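Local atomic coordinates of thiaminase-I (Naegleria gruberi, PDB entry 4HCW), a protein that is an enzyme of the thiaminase family, with an alpha/beta fold that resembles that of periplasmic binding proteins. Residues 246-251 with 319-324; 122-127 with 226-231; 182-187 with 347-352; 160-165 with 336-341. One frame throughout, in Å; residues are numbered along the deposited sequence.

Interaction 1 (246-251 with 319-324); sequences QYNVQL and YAQLSQ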
loop_
_atom_site.group_PDB
_atom_site.type_symbol
_atom_site.label_atom_id
_atom_site.label_comp_id
_atom_site.label_asym_id
_atom_site.label_seq_id
_atom_site.Cartn_x
_atom_site.Cartn_y
_atom_site.Cartn_z
ATOM N N GLN A 246 -11.230 -1.171 -21.698
ATOM C CA GLN A 246 -10.433 -2.359 -21.388
ATOM C C GLN A 246 -8.957 -2.061 -21.126
ATOM O O GLN A 246 -8.089 -2.452 -21.905
ATOM C CB GLN A 246 -10.569 -3.420 -22.485
ATOM N N TYR A 247 -8.684 -1.367 -20.027
ATOM C CA TYR A 247 -7.314 -1.156 -19.577
ATOM C C TYR A 247 -6.854 -2.366 -18.773
ATOM O O TYR A 247 -7.638 -2.965 -18.036
ATOM C CB TYR A 247 -7.216 0.106 -18.717
ATOM C CG TYR A 247 -7.006 1.386 -19.495
ATOM C CD1 TYR A 247 -8.019 1.923 -20.278
ATOM C CD2 TYR A 247 -5.799 2.070 -19.427
ATOM C CE1 TYR A 247 -7.831 3.098 -20.985
ATOM C CE2 TYR A 247 -5.602 3.247 -20.129
ATOM C CZ TYR A 247 -6.620 3.756 -20.905
ATOM O OH TYR A 247 -6.427 4.926 -21.603
ATOM N N ASN A 248 -5.583 -2.727 -18.916
ATOM C CA ASN A 248 -5.030 -3.855 -18.177
ATOM C C ASN A 248 -4.151 -3.427 -17.006
ATOM O O ASN A 248 -3.430 -2.433 -17.084
ATOM C CB ASN A 248 -4.259 -4.793 -19.107
ATOM C CG ASN A 248 -5.162 -5.801 -19.793
ATOM O OD1 ASN A 248 -5.319 -6.929 -19.325
ATOM N ND2 ASN A 248 -5.764 -5.396 -20.904
ATOM N N VAL A 249 -4.225 -4.188 -15.919
ATOM C CA VAL A 249 -3.447 -3.900 -14.722
ATOM C C VAL A 249 -2.786 -5.178 -14.205
ATOM O O VAL A 249 -3.427 -6.226 -14.110
ATOM C CB VAL A 249 -4.324 -3.250 -13.623
ATOM C CG1 VAL A 249 -5.589 -4.064 -13.387
ATOM C CG2 VAL A 249 -3.540 -3.078 -12.337
ATOM N N GLN A 250 -1.496 -5.094 -13.887
ATOM C CA GLN A 250 -0.742 -6.272 -13.470
ATOM C C GLN A 250 0.262 -5.973 -12.362
ATOM O O GLN A 250 0.600 -4.818 -12.106
ATOM C CB GLN A 250 -0.008 -6.883 -14.665
ATOM C CG GLN A 250 0.981 -5.936 -15.328
ATOM C CD GLN A 250 1.879 -6.634 -16.329
ATOM O OE1 GLN A 250 2.224 -6.071 -17.369
ATOM N NE2 GLN A 250 2.272 -7.864 -16.017
ATOM N N LEU A 251 0.734 -7.033 -11.713
ATOM C CA LEU A 251 1.798 -6.930 -10.726
ATOM C C LEU A 251 3.153 -6.935 -11.413
ATOM O O LEU A 251 3.564 -7.946 -11.983
ATOM C CB LEU A 251 1.741 -8.101 -9.748
ATOM C CG LEU A 251 0.920 -7.940 -8.472
ATOM C CD1 LEU A 251 0.999 -9.215 -7.652
ATOM C CD2 LEU A 251 1.422 -6.750 -7.670
ATOM N N TYR A 319 -10.834 -5.405 -10.368
ATOM C CA TYR A 319 -10.556 -6.233 -9.199
ATOM C C TYR A 319 -10.344 -7.693 -9.579
ATOM O O TYR A 319 -9.665 -8.436 -8.869
ATOM C CB TYR A 319 -11.690 -6.118 -8.177
ATOM C CG TYR A 319 -11.616 -4.879 -7.314
ATOM C CD1 TYR A 319 -12.160 -3.676 -7.744
ATOM C CD2 TYR A 319 -11.004 -4.914 -6.070
ATOM C CE1 TYR A 319 -12.092 -2.541 -6.956
ATOM C CE2 TYR A 319 -10.931 -3.788 -5.276
ATOM C CZ TYR A 319 -11.477 -2.605 -5.723
ATOM O OH TYR A 319 -11.405 -1.481 -4.933
ATOM N N ALA A 320 -10.930 -8.098 -10.701
ATOM C CA ALA A 320 -10.828 -9.476 -11.168
ATOM C C ALA A 320 -9.401 -9.823 -11.574
ATOM O O ALA A 320 -8.892 -10.890 -11.232
ATOM C CB ALA A 320 -11.785 -9.714 -12.326
ATOM N N GLN A 321 -8.760 -8.916 -12.304
ATOM C CA GLN A 321 -7.395 -9.128 -12.770
ATOM C C GLN A 321 -6.411 -9.214 -11.608
ATOM O O GLN A 321 -5.482 -10.022 -11.628
ATOM C CB GLN A 321 -6.972 -8.010 -13.726
ATOM C CG GLN A 321 -7.818 -7.910 -14.982
ATOM C CD GLN A 321 -7.330 -6.829 -15.926
ATOM O OE1 GLN A 321 -6.270 -6.239 -15.717
ATOM N NE2 GLN A 321 -8.103 -6.561 -16.971
ATOM N N LEU A 322 -6.623 -8.379 -10.596
ATOM C CA LEU A 322 -5.738 -8.346 -9.439
ATOM C C LEU A 322 -5.883 -9.603 -8.589
ATOM O O LEU A 322 -4.925 -10.047 -7.957
ATOM C CB LEU A 322 -6.000 -7.096 -8.596
ATOM C CG LEU A 322 -5.772 -5.771 -9.327
ATOM C CD1 LEU A 322 -5.977 -4.593 -8.391
ATOM C CD2 LEU A 322 -4.383 -5.733 -9.945
ATOM N N SER A 323 -7.085 -10.171 -8.579
ATOM C CA SER A 323 -7.336 -11.413 -7.857
ATOM C C SER A 323 -6.568 -12.560 -8.504
ATOM O O SER A 323 -5.966 -13.386 -7.818
ATOM C CB SER A 323 -8.832 -11.726 -7.831
ATOM O OG SER A 323 -9.090 -12.912 -7.099
ATOM N N GLN A 324 -6.595 -12.599 -9.832
ATOM C CA GLN A 324 -5.850 -13.595 -10.589
ATOM C C GLN A 324 -4.354 -13.359 -10.421
ATOM O O GLN A 324 -3.565 -14.303 -10.358
ATOM C CB GLN A 324 -6.240 -13.537 -12.069
ATOM C CG GLN A 324 -5.488 -14.509 -12.970
ATOM C CD GLN A 324 -4.217 -13.913 -13.551
ATOM O OE1 GLN A 324 -4.001 -12.703 -13.488
ATOM N NE2 GLN A 324 -3.370 -14.765 -14.118
#
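Gln321 OE1 accepts the backbone N-H of Val249 at 2.9 Å, so that a side-chain amide on a helix bonds directly to the main chain of a strand. The bond is nearly straight at the hydrogen (167°), and the donor lies in the carbonyl plane of the amide. Gln321 reaches this far because its chain runs extended beyond CG, with chi2 at -178°, carrying the amide from the helix to the strand. The other half of the group, NE2, has a weak hydrogen bond to Asn317 OD1 one turn earlier, which is consistent with this orientation of the amide.

Polar groups also lie near one another without bonding. Asn248 OD1 is 3.7 Å from Gln321 NE2, and although the two side chains cross at about a right angle, their amide planes are only 27° apart.

The weakly bonded strand 248-250 pairs on one edge with strand 110-125, through backbone bonds of Asn248 with Ser125 and Gln250 with Leu123. The axis of residues 319-324, part of helix 317-328, passes 8.0 Å from that of 248-250.

The apolar part of the contact centres on Val249. Its CG2, anti to the backbone N, meets Leu322 CD2 at 3.7 Å, while CG1 lies 4.0 Å from that same Leu322 CD2 and 3.3 Å from Gln321 OE1. Phe318 and Phe122 also pack on Val249, and Leu302 lies against Leu322.

Interaction 2 (122-127 with 226-231); sequences FLLSSP and NYYVGY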
loop_
_atom_site.group_PDB
_atom_site.type_symbol
_atom_site.label_atom_id
_atom_site.label_comp_id
_atom_site.label_asym_id
_atom_site.label_seq_id
_atom_site.Cartn_x
_atom_site.Cartn_y
_atom_site.Cartn_z
ATOM N N PHE A 122 1.124 -0.773 -9.377
ATOM C CA PHE A 122 0.711 -1.588 -10.514
ATOM C C PHE A 122 1.008 -0.908 -11.844
ATOM O O PHE A 122 1.268 0.293 -11.894
ATOM C CB PHE A 122 -0.782 -1.901 -10.431
ATOM C CG PHE A 122 -1.190 -2.591 -9.164
ATOM C CD1 PHE A 122 -1.041 -3.959 -9.026
ATOM C CD2 PHE A 122 -1.737 -1.871 -8.114
ATOM C CE1 PHE A 122 -1.421 -4.599 -7.862
ATOM C CE2 PHE A 122 -2.118 -2.503 -6.947
ATOM C CZ PHE A 122 -1.960 -3.869 -6.820
ATOM N N LEU A 123 0.960 -1.686 -12.922
ATOM C CA LEU A 123 1.128 -1.150 -14.265
ATOM C C LEU A 123 -0.214 -1.053 -14.975
ATOM O O LEU A 123 -0.802 -2.067 -15.349
ATOM C CB LEU A 123 2.076 -2.028 -15.083
ATOM C CG LEU A 123 2.322 -1.591 -16.529
ATOM C CD1 LEU A 123 2.903 -0.185 -16.580
ATOM C CD2 LEU A 123 3.233 -2.581 -17.240
ATOM N N LEU A 124 -0.696 0.171 -15.157
ATOM C CA LEU A 124 -1.945 0.391 -15.874
ATOM C C LEU A 124 -1.666 0.567 -17.360
ATOM O O LEU A 124 -1.361 1.668 -17.821
ATOM C CB LEU A 124 -2.678 1.616 -15.324
ATOM C CG LEU A 124 -4.095 1.822 -15.859
ATOM C CD1 LEU A 124 -4.990 0.662 -15.447
ATOM C CD2 LEU A 124 -4.669 3.148 -15.385
ATOM N N SER A 125 -1.772 -0.527 -18.108
ATOM C CA SER A 125 -1.463 -0.513 -19.531
ATOM C C SER A 125 -2.707 -0.338 -20.399
ATOM O O SER A 125 -3.662 -1.110 -20.302
ATOM C CB SER A 125 -0.716 -1.789 -19.926
ATOM O OG SER A 125 -1.435 -2.943 -19.529
ATOM N N SER A 126 -2.681 0.688 -21.243
ATOM C CA SER A 126 -3.746 0.947 -22.206
ATOM C C SER A 126 -3.832 -0.207 -23.203
ATOM O O SER A 126 -2.838 -0.895 -23.437
ATOM C CB SER A 126 -3.461 2.264 -22.936
ATOM O OG SER A 126 -4.435 2.551 -23.922
ATOM N N PRO A 127 -5.024 -0.435 -23.786
ATOM C CA PRO A 127 -5.188 -1.452 -24.835
ATOM C C PRO A 127 -4.209 -1.260 -25.993
ATOM O O PRO A 127 -3.878 -2.226 -26.680
ATOM C CB PRO A 127 -6.634 -1.244 -25.309
ATOM C CG PRO A 127 -7.069 0.071 -24.719
ATOM C CD PRO A 127 -6.311 0.189 -23.442
ATOM N N ASN A 226 0.747 5.249 -22.926
ATOM C CA ASN A 226 -0.011 4.010 -22.811
ATOM C C ASN A 226 0.420 3.209 -21.587
ATOM O O ASN A 226 -0.107 2.129 -21.320
ATOM C CB ASN A 226 0.147 3.165 -24.076
ATOM C CG ASN A 226 -0.286 3.904 -25.327
ATOM O OD1 ASN A 226 -1.154 4.775 -25.280
ATOM N ND2 ASN A 226 0.319 3.557 -26.458
ATOM N N TYR A 227 1.383 3.750 -20.849
ATOM C CA TYR A 227 1.903 3.086 -19.660
ATOM C C TYR A 227 1.801 3.991 -18.438
ATOM O O TYR A 227 2.117 5.178 -18.503
ATOM C CB TYR A 227 3.359 2.667 -19.876
ATOM C CG TYR A 227 3.565 1.731 -21.047
ATOM C CD1 TYR A 227 3.806 2.225 -22.323
ATOM C CD2 TYR A 227 3.526 0.353 -20.873
ATOM C CE1 TYR A 227 3.996 1.374 -23.395
ATOM C CE2 TYR A 227 3.716 -0.506 -21.938
ATOM C CZ TYR A 227 3.951 0.009 -23.197
ATOM O OH TYR A 227 4.142 -0.844 -24.259
ATOM N N TYR A 228 1.358 3.420 -17.323
ATOM C CA TYR A 228 1.233 4.164 -16.075
ATOM C C TYR A 228 1.538 3.270 -14.879
ATOM O O TYR A 228 1.044 2.145 -14.790
ATOM C CB TYR A 228 -0.169 4.762 -15.942
ATOM C CG TYR A 228 -0.432 5.446 -14.616
ATOM C CD1 TYR A 228 -0.095 6.779 -14.421
ATOM C CD2 TYR A 228 -1.028 4.761 -13.564
ATOM C CE1 TYR A 228 -0.336 7.408 -13.213
ATOM C CE2 TYR A 228 -1.271 5.381 -12.354
ATOM C CZ TYR A 228 -0.925 6.705 -12.184
ATOM O OH TYR A 228 -1.168 7.324 -10.981
ATOM N N VAL A 229 2.356 3.775 -13.963
ATOM C CA VAL A 229 2.668 3.048 -12.740
ATOM C C VAL A 229 2.284 3.870 -11.515
ATOM O O VAL A 229 2.633 5.046 -11.408
ATOM C CB VAL A 229 4.160 2.673 -12.658
ATOM C CG1 VAL A 229 4.417 1.800 -11.440
ATOM C CG2 VAL A 229 4.599 1.956 -13.925
ATOM N N GLY A 230 1.557 3.244 -10.596
ATOM C CA GLY A 230 1.125 3.906 -9.380
ATOM C C GLY A 230 0.184 3.028 -8.581
ATOM O O GLY A 230 -0.115 1.902 -8.984
ATOM N N TYR A 231 -0.281 3.537 -7.445
ATOM C CA TYR A 231 -1.218 2.797 -6.612
ATOM C C TYR A 231 -2.566 2.692 -7.316
ATOM O O TYR A 231 -2.911 3.539 -8.139
ATOM C CB TYR A 231 -1.392 3.478 -5.254
ATOM C CG TYR A 231 -0.093 3.821 -4.561
ATOM C CD1 TYR A 231 0.819 2.831 -4.222
ATOM C CD2 TYR A 231 0.214 5.136 -4.235
ATOM C CE1 TYR A 231 2.005 3.141 -3.583
ATOM C CE2 TYR A 231 1.397 5.456 -3.596
ATOM C CZ TYR A 231 2.288 4.454 -3.273
ATOM O OH TYR A 231 3.468 4.767 -2.637
#
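Leu124 and Tyr228 show how an antiparallel pairing can be firm in one direction and slack in the other. Leu124 N donates to Tyr228 O at 2.7 Å, in the carbonyl plane, whereas the return bond from Tyr228 N to Leu124 O is weak because it is bent to 122° at the hydrogen. Something similar holds at the hydrogen-bonded pair of Phe122 and Gly230: Gly230 N reaches Phe122 O at 3.2 Å with a good angle, but the bond from Phe122 N to Gly230 O, though no longer, is bent to 128° and weak. Between them lies the non-hydrogen-bonded pair Leu123 and Val229, where Leu123 CD1 packs on Val229 CG2 at 3.8 Å.

The packing is closest over these buried residues. Leu123 has CG anti to its own amide nitrogen, which brings CD1 across to the partner strand, where it also lies 4.4 Å from Tyr227 CD2, at that ring's edge. Leu124 CB meets the edge of the Tyr228 ring near its plane, 4.0 Å from CD2. That ring also stacks with Tyr214, and its OH bonds to Ser234 OG.

The regular bridges are confined to Phe122-Gly230 and Leu123-Val229. At the other end, beside the partly exposed Asn226, one straight bond remains, from Ser126 N to Asn226 O (3.0 Å, 165°), and the two side chains are closest at CB to CB, 3.9 Å.

Strand 248-250 lies along the other edge of strand 110-125. The chemistry therefore implies a central strand whose backbone is engaged on both edges, with register set by main-chain bonds and the leucine and valine side chains adding apolar cover.

Interaction 3 (182-187 with 347-352); sequences SDLPQS and KNCAGV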
loop_
_atom_site.group_PDB
_atom_site.type_symbol
_atom_site.label_atom_id
_atom_site.label_comp_id
_atom_site.label_asym_id
_atom_site.label_seq_id
_atom_site.Cartn_x
_atom_site.Cartn_y
_atom_site.Cartn_z
ATOM N N SER A 182 21.336 -0.212 9.531
ATOM C CA SER A 182 22.721 -0.454 9.147
ATOM C C SER A 182 22.824 -0.987 7.719
ATOM O O SER A 182 23.842 -1.560 7.333
ATOM C CB SER A 182 23.387 -1.424 10.125
ATOM O OG SER A 182 22.655 -2.634 10.220
ATOM N N ASP A 183 21.762 -0.795 6.941
ATOM C CA ASP A 183 21.738 -1.210 5.544
ATOM C C ASP A 183 21.451 -0.019 4.637
ATOM O O ASP A 183 21.352 -0.163 3.418
ATOM C CB ASP A 183 20.685 -2.298 5.323
ATOM C CG ASP A 183 21.029 -3.597 6.023
ATOM O OD1 ASP A 183 22.230 -3.932 6.103
ATOM O OD2 ASP A 183 20.098 -4.285 6.492
ATOM N N LEU A 184 21.316 1.157 5.242
ATOM C CA LEU A 184 21.001 2.371 4.500
ATOM C C LEU A 184 22.251 3.208 4.250
ATOM O O LEU A 184 23.067 3.392 5.153
ATOM C CB LEU A 184 19.968 3.207 5.260
ATOM C CG LEU A 184 18.708 2.489 5.747
ATOM C CD1 LEU A 184 17.750 3.478 6.395
ATOM C CD2 LEU A 184 18.031 1.746 4.609
ATOM N N PRO A 185 22.403 3.714 3.015
ATOM C CA PRO A 185 23.503 4.610 2.641
ATOM C C PRO A 185 23.537 5.841 3.538
ATOM O O PRO A 185 22.538 6.552 3.645
ATOM C CB PRO A 185 23.149 5.012 1.208
ATOM C CG PRO A 185 22.347 3.871 0.691
ATOM C CD PRO A 185 21.543 3.388 1.863
ATOM N N GLN A 186 24.676 6.087 4.175
ATOM C CA GLN A 186 24.779 7.146 5.172
ATOM C C GLN A 186 25.437 8.406 4.615
ATOM O O GLN A 186 25.151 9.517 5.068
ATOM C CB GLN A 186 25.557 6.644 6.391
ATOM C CG GLN A 186 25.218 7.361 7.686
ATOM C CD GLN A 186 23.822 7.037 8.178
ATOM O OE1 GLN A 186 23.244 6.012 7.815
ATOM N NE2 GLN A 186 23.269 7.914 9.008
ATOM N N SER A 187 26.316 8.232 3.634
ATOM C CA SER A 187 27.066 9.351 3.076
ATOM C C SER A 187 26.855 9.490 1.574
ATOM O O SER A 187 26.187 10.414 1.111
ATOM C CB SER A 187 28.558 9.189 3.373
ATOM O OG SER A 187 28.798 9.129 4.768
ATOM N N LYS A 347 13.414 9.155 5.039
ATOM C CA LYS A 347 13.599 10.463 4.421
ATOM C C LYS A 347 15.078 10.810 4.279
ATOM O O LYS A 347 15.494 11.390 3.277
ATOM C CB LYS A 347 12.880 11.549 5.223
ATOM C CG LYS A 347 11.364 11.427 5.223
ATOM C CD LYS A 347 10.721 12.578 5.978
ATOM C CE LYS A 347 9.205 12.477 5.961
ATOM N NZ LYS A 347 8.566 13.608 6.691
ATOM N N ASN A 348 15.867 10.455 5.289
ATOM C CA ASN A 348 17.304 10.712 5.266
ATOM C C ASN A 348 18.019 9.882 4.211
ATOM O O ASN A 348 18.913 10.372 3.522
ATOM C CB ASN A 348 17.923 10.460 6.641
ATOM C CG ASN A 348 18.189 11.742 7.405
ATOM O OD1 ASN A 348 18.599 12.748 6.826
ATOM N ND2 ASN A 348 17.958 11.712 8.712
ATOM N N CYS A 349 17.622 8.620 4.091
ATOM C CA CYS A 349 18.195 7.729 3.093
ATOM C C CYS A 349 17.860 8.228 1.695
ATOM O O CYS A 349 18.697 8.191 0.796
ATOM C CB CYS A 349 17.673 6.305 3.280
ATOM S SG CYS A 349 18.285 5.127 2.058
ATOM N N ALA A 350 16.630 8.699 1.525
ATOM C CA ALA A 350 16.184 9.237 0.247
ATOM C C ALA A 350 16.994 10.472 -0.129
ATOM O O ALA A 350 17.321 10.681 -1.297
ATOM C CB ALA A 350 14.708 9.572 0.303
ATOM N N GLY A 351 17.314 11.287 0.872
ATOM C CA GLY A 351 18.090 12.493 0.656
ATOM C C GLY A 351 19.503 12.199 0.191
ATOM O O GLY A 351 20.092 12.969 -0.564
ATOM N N VAL A 352 20.048 11.077 0.648
ATOM C CA VAL A 352 21.385 10.659 0.252
ATOM C C VAL A 352 21.380 10.130 -1.179
ATOM O O VAL A 352 22.276 10.433 -1.969
ATOM C CB VAL A 352 21.933 9.571 1.202
ATOM C CG1 VAL A 352 23.243 9.003 0.676
ATOM C CG2 VAL A 352 22.111 10.132 2.603
#
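Val352 packs against the loop at Pro185, Gln186 and Ser187, a branched side chain on a helix meeting an irregular stretch of backbone. From its CB, 3.9 Å from Pro185 O, the side chain forks. The CG1 branch, anti to the backbone N (chi1 172°), goes to Ser187: it lies 3.3 Å from Ser187 O and 4.0 Å from Pro185 CB. The CG2 branch stays closer to the middle, at 3.8 Å from Pro185 O and 4.0 Å from Gln186 O. The valine thus lies near three backbone carbonyl oxygens, with van der Waals contact and no donor of its own to offer them.

Helix 343-353 belongs to the C-terminal end of the chain, and the loop after strand 176-179 folds over it. Because Cys349 and Val352 stand three residues apart, about one helical turn, both face the loop.

Cys349 takes the other end of the contact. Its SG packs against Pro185 CD at 3.7 Å and against Leu184 CB at 4.1 Å, so proline's ring is touched by both helix residues, at CD and at CB. The contact has no hydrogen bond between its segments. Beyond it, Phe162 of helix 158-169 packs on both Leu184 and Cys349, while Val191 reaches Pro185 and Val352. Gln186 and Ser187, by contrast, lie exposed at the outer margin.

Interaction 4 (160-165 with 336-341); sequences TVFGLY and LRCVDF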
loop_
_atom_site.group_PDB
_atom_site.type_symbol
_atom_site.label_atom_id
_atom_site.label_comp_id
_atom_site.label_asym_id
_atom_site.label_seq_id
_atom_site.Cartn_x
_atom_site.Cartn_y
_atom_site.Cartn_z
ATOM N N THR A 160 9.309 6.718 -2.237
ATOM C CA THR A 160 9.472 5.949 -3.467
ATOM C C THR A 160 10.948 5.762 -3.813
ATOM O O THR A 160 11.362 4.682 -4.240
ATOM C CB THR A 160 8.741 6.617 -4.648
ATOM O OG1 THR A 160 7.370 6.842 -4.295
ATOM C CG2 THR A 160 8.803 5.734 -5.885
ATOM N N VAL A 161 11.734 6.818 -3.626
ATOM C CA VAL A 161 13.176 6.751 -3.835
ATOM C C VAL A 161 13.792 5.706 -2.912
ATOM O O VAL A 161 14.598 4.879 -3.341
ATOM C CB VAL A 161 13.846 8.115 -3.577
ATOM C CG1 VAL A 161 15.360 7.969 -3.528
ATOM C CG2 VAL A 161 13.433 9.119 -4.641
ATOM N N PHE A 162 13.396 5.747 -1.644
ATOM C CA PHE A 162 13.849 4.773 -0.658
ATOM C C PHE A 162 13.396 3.359 -1.018
ATOM O O PHE A 162 14.163 2.403 -0.899
ATOM C CB PHE A 162 13.334 5.151 0.734
ATOM C CG PHE A 162 13.503 4.068 1.763
ATOM C CD1 PHE A 162 14.724 3.864 2.380
ATOM C CD2 PHE A 162 12.435 3.258 2.119
ATOM C CE1 PHE A 162 14.883 2.869 3.326
ATOM C CE2 PHE A 162 12.587 2.262 3.065
ATOM C CZ PHE A 162 13.812 2.067 3.669
ATOM N N GLY A 163 12.148 3.238 -1.458
ATOM C CA GLY A 163 11.562 1.945 -1.763
ATOM C C GLY A 163 12.204 1.234 -2.939
ATOM O O GLY A 163 12.630 0.086 -2.818
ATOM N N LEU A 164 12.272 1.917 -4.078
ATOM C CA LEU A 164 12.809 1.320 -5.298
ATOM C C LEU A 164 14.268 0.904 -5.153
ATOM O O LEU A 164 14.681 -0.121 -5.694
ATOM C CB LEU A 164 12.653 2.274 -6.482
ATOM C CG LEU A 164 11.223 2.541 -6.948
ATOM C CD1 LEU A 164 11.238 3.356 -8.225
ATOM C CD2 LEU A 164 10.468 1.237 -7.150
ATOM N N TYR A 165 15.043 1.702 -4.426
ATOM C CA TYR A 165 16.447 1.389 -4.192
ATOM C C TYR A 165 16.585 0.068 -3.444
ATOM O O TYR A 165 17.384 -0.787 -3.823
ATOM C CB TYR A 165 17.135 2.513 -3.413
ATOM C CG TYR A 165 18.589 2.238 -3.095
ATOM C CD1 TYR A 165 19.591 2.534 -4.012
ATOM C CD2 TYR A 165 18.962 1.682 -1.875
ATOM C CE1 TYR A 165 20.922 2.281 -3.726
ATOM C CE2 TYR A 165 20.289 1.426 -1.581
ATOM C CZ TYR A 165 21.264 1.728 -2.509
ATOM O OH TYR A 165 22.584 1.474 -2.215
ATOM N N LEU A 336 8.511 -5.125 1.717
ATOM C CA LEU A 336 9.621 -4.431 2.359
ATOM C C LEU A 336 9.219 -3.895 3.731
ATOM O O LEU A 336 8.238 -3.161 3.855
ATOM C CB LEU A 336 10.119 -3.290 1.471
ATOM C CG LEU A 336 11.313 -2.486 1.989
ATOM C CD1 LEU A 336 12.520 -3.387 2.199
ATOM C CD2 LEU A 336 11.646 -1.351 1.035
ATOM N N ARG A 337 9.976 -4.270 4.757
ATOM C CA ARG A 337 9.698 -3.825 6.120
ATOM C C ARG A 337 10.964 -3.340 6.823
ATOM O O ARG A 337 12.076 -3.694 6.431
ATOM C CB ARG A 337 9.041 -4.945 6.932
ATOM C CG ARG A 337 7.761 -5.491 6.323
ATOM C CD ARG A 337 7.025 -6.397 7.296
ATOM N NE ARG A 337 7.861 -7.500 7.760
ATOM C CZ ARG A 337 7.450 -8.444 8.601
ATOM N NH1 ARG A 337 8.277 -9.411 8.971
ATOM N NH2 ARG A 337 6.210 -8.421 9.070
ATOM N N CYS A 338 10.786 -2.537 7.867
ATOM C CA CYS A 338 11.911 -1.966 8.602
ATOM C C CYS A 338 12.005 -2.538 10.014
ATOM O O CYS A 338 11.008 -2.608 10.732
ATOM C CB CYS A 338 11.781 -0.445 8.665
ATOM S SG CYS A 338 11.445 0.332 7.071
ATOM N N VAL A 339 13.210 -2.934 10.411
ATOM C CA VAL A 339 13.421 -3.581 11.703
ATOM C C VAL A 339 13.590 -2.595 12.857
ATOM O O VAL A 339 12.912 -2.707 13.878
ATOM C CB VAL A 339 14.640 -4.526 11.668
ATOM C CG1 VAL A 339 14.937 -5.065 13.059
ATOM C CG2 VAL A 339 14.402 -5.664 10.691
ATOM N N ASP A 340 14.494 -1.634 12.698
ATOM C CA ASP A 340 14.821 -0.724 13.792
ATOM C C ASP A 340 14.765 0.756 13.416
ATOM O O ASP A 340 15.457 1.578 14.016
ATOM C CB ASP A 340 16.199 -1.062 14.373
ATOM C CG ASP A 340 17.272 -1.187 13.304
ATOM O OD1 ASP A 340 17.077 -0.661 12.188
ATOM O OD2 ASP A 340 18.317 -1.811 13.585
ATOM N N PHE A 341 13.942 1.095 12.429
ATOM C CA PHE A 341 13.815 2.487 12.004
ATOM C C PHE A 341 12.464 2.778 11.361
ATOM O O PHE A 341 11.715 1.863 11.022
ATOM C CB PHE A 341 14.957 2.875 11.056
ATOM C CG PHE A 341 14.924 2.160 9.731
ATOM C CD1 PHE A 341 15.432 0.877 9.607
ATOM C CD2 PHE A 341 14.400 2.778 8.608
ATOM C CE1 PHE A 341 15.407 0.221 8.389
ATOM C CE2 PHE A 341 14.375 2.129 7.389
ATOM C CZ PHE A 341 14.879 0.849 7.279
#
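The helical turn that presents Phe162 and Gly163 to Leu336 is held by the backbone bond from Leu164 N to Thr160 O, 2.9 Å long; the contact itself is made largely of apolar side chains, with no hydrogen bond between the segments. Phe162 carries most of it. With CG anti to the backbone N (chi1 168°), its ring projects from the helix and its far end enters a group of three side chains. CZ approaches Phe341 CE2 at 3.8 Å, meeting that ring at its edge, near its plane, the two side chains coming from opposite directions. CE2 of Phe162 rests 4.2 Å from Leu336 CD2, and Cys338 SG lies 4.5 Å from Phe162 CZ. The Phe341 ring is itself held on one face by Cys338 CB, 3.6 Å above its centre, while Asp340 OD1 lies at its edge in plane and bonds to Ala181 N.

The axes of 160-165 and 336-338 cross at 112°, 10.4 Å apart. Strand 335-338 runs parallel to strand 176-179, whose Ile179 packs on both phenylalanines, and Val346 of helix 343-353 touches the Phe162 ring, which therefore lies between the two-stranded sheet and that helix.

How the interactions relate
The four contacts form two pairs on different parts of the fold. Interactions 1 and 2, centres 11 Å apart, share the mixed sheet: strand 110-125 lies between strands 229-230 and 248-250, so helix packing and strand pairing meet through it. Interactions 3 and 4, centres 10 Å apart, touch through helix 158-169 and through strand 335-338 and helix 343-353, which follow each other in the chain. The pairs stand well separated, the centres of interactions 1 and 3 being 34 Å apart. Along the chain, interaction 2 closes before interaction 1 opens, whereas interactions 3 and 4 cross each other and both cross interaction 2. The chain's last elements are thereby packed onto residues 160-187.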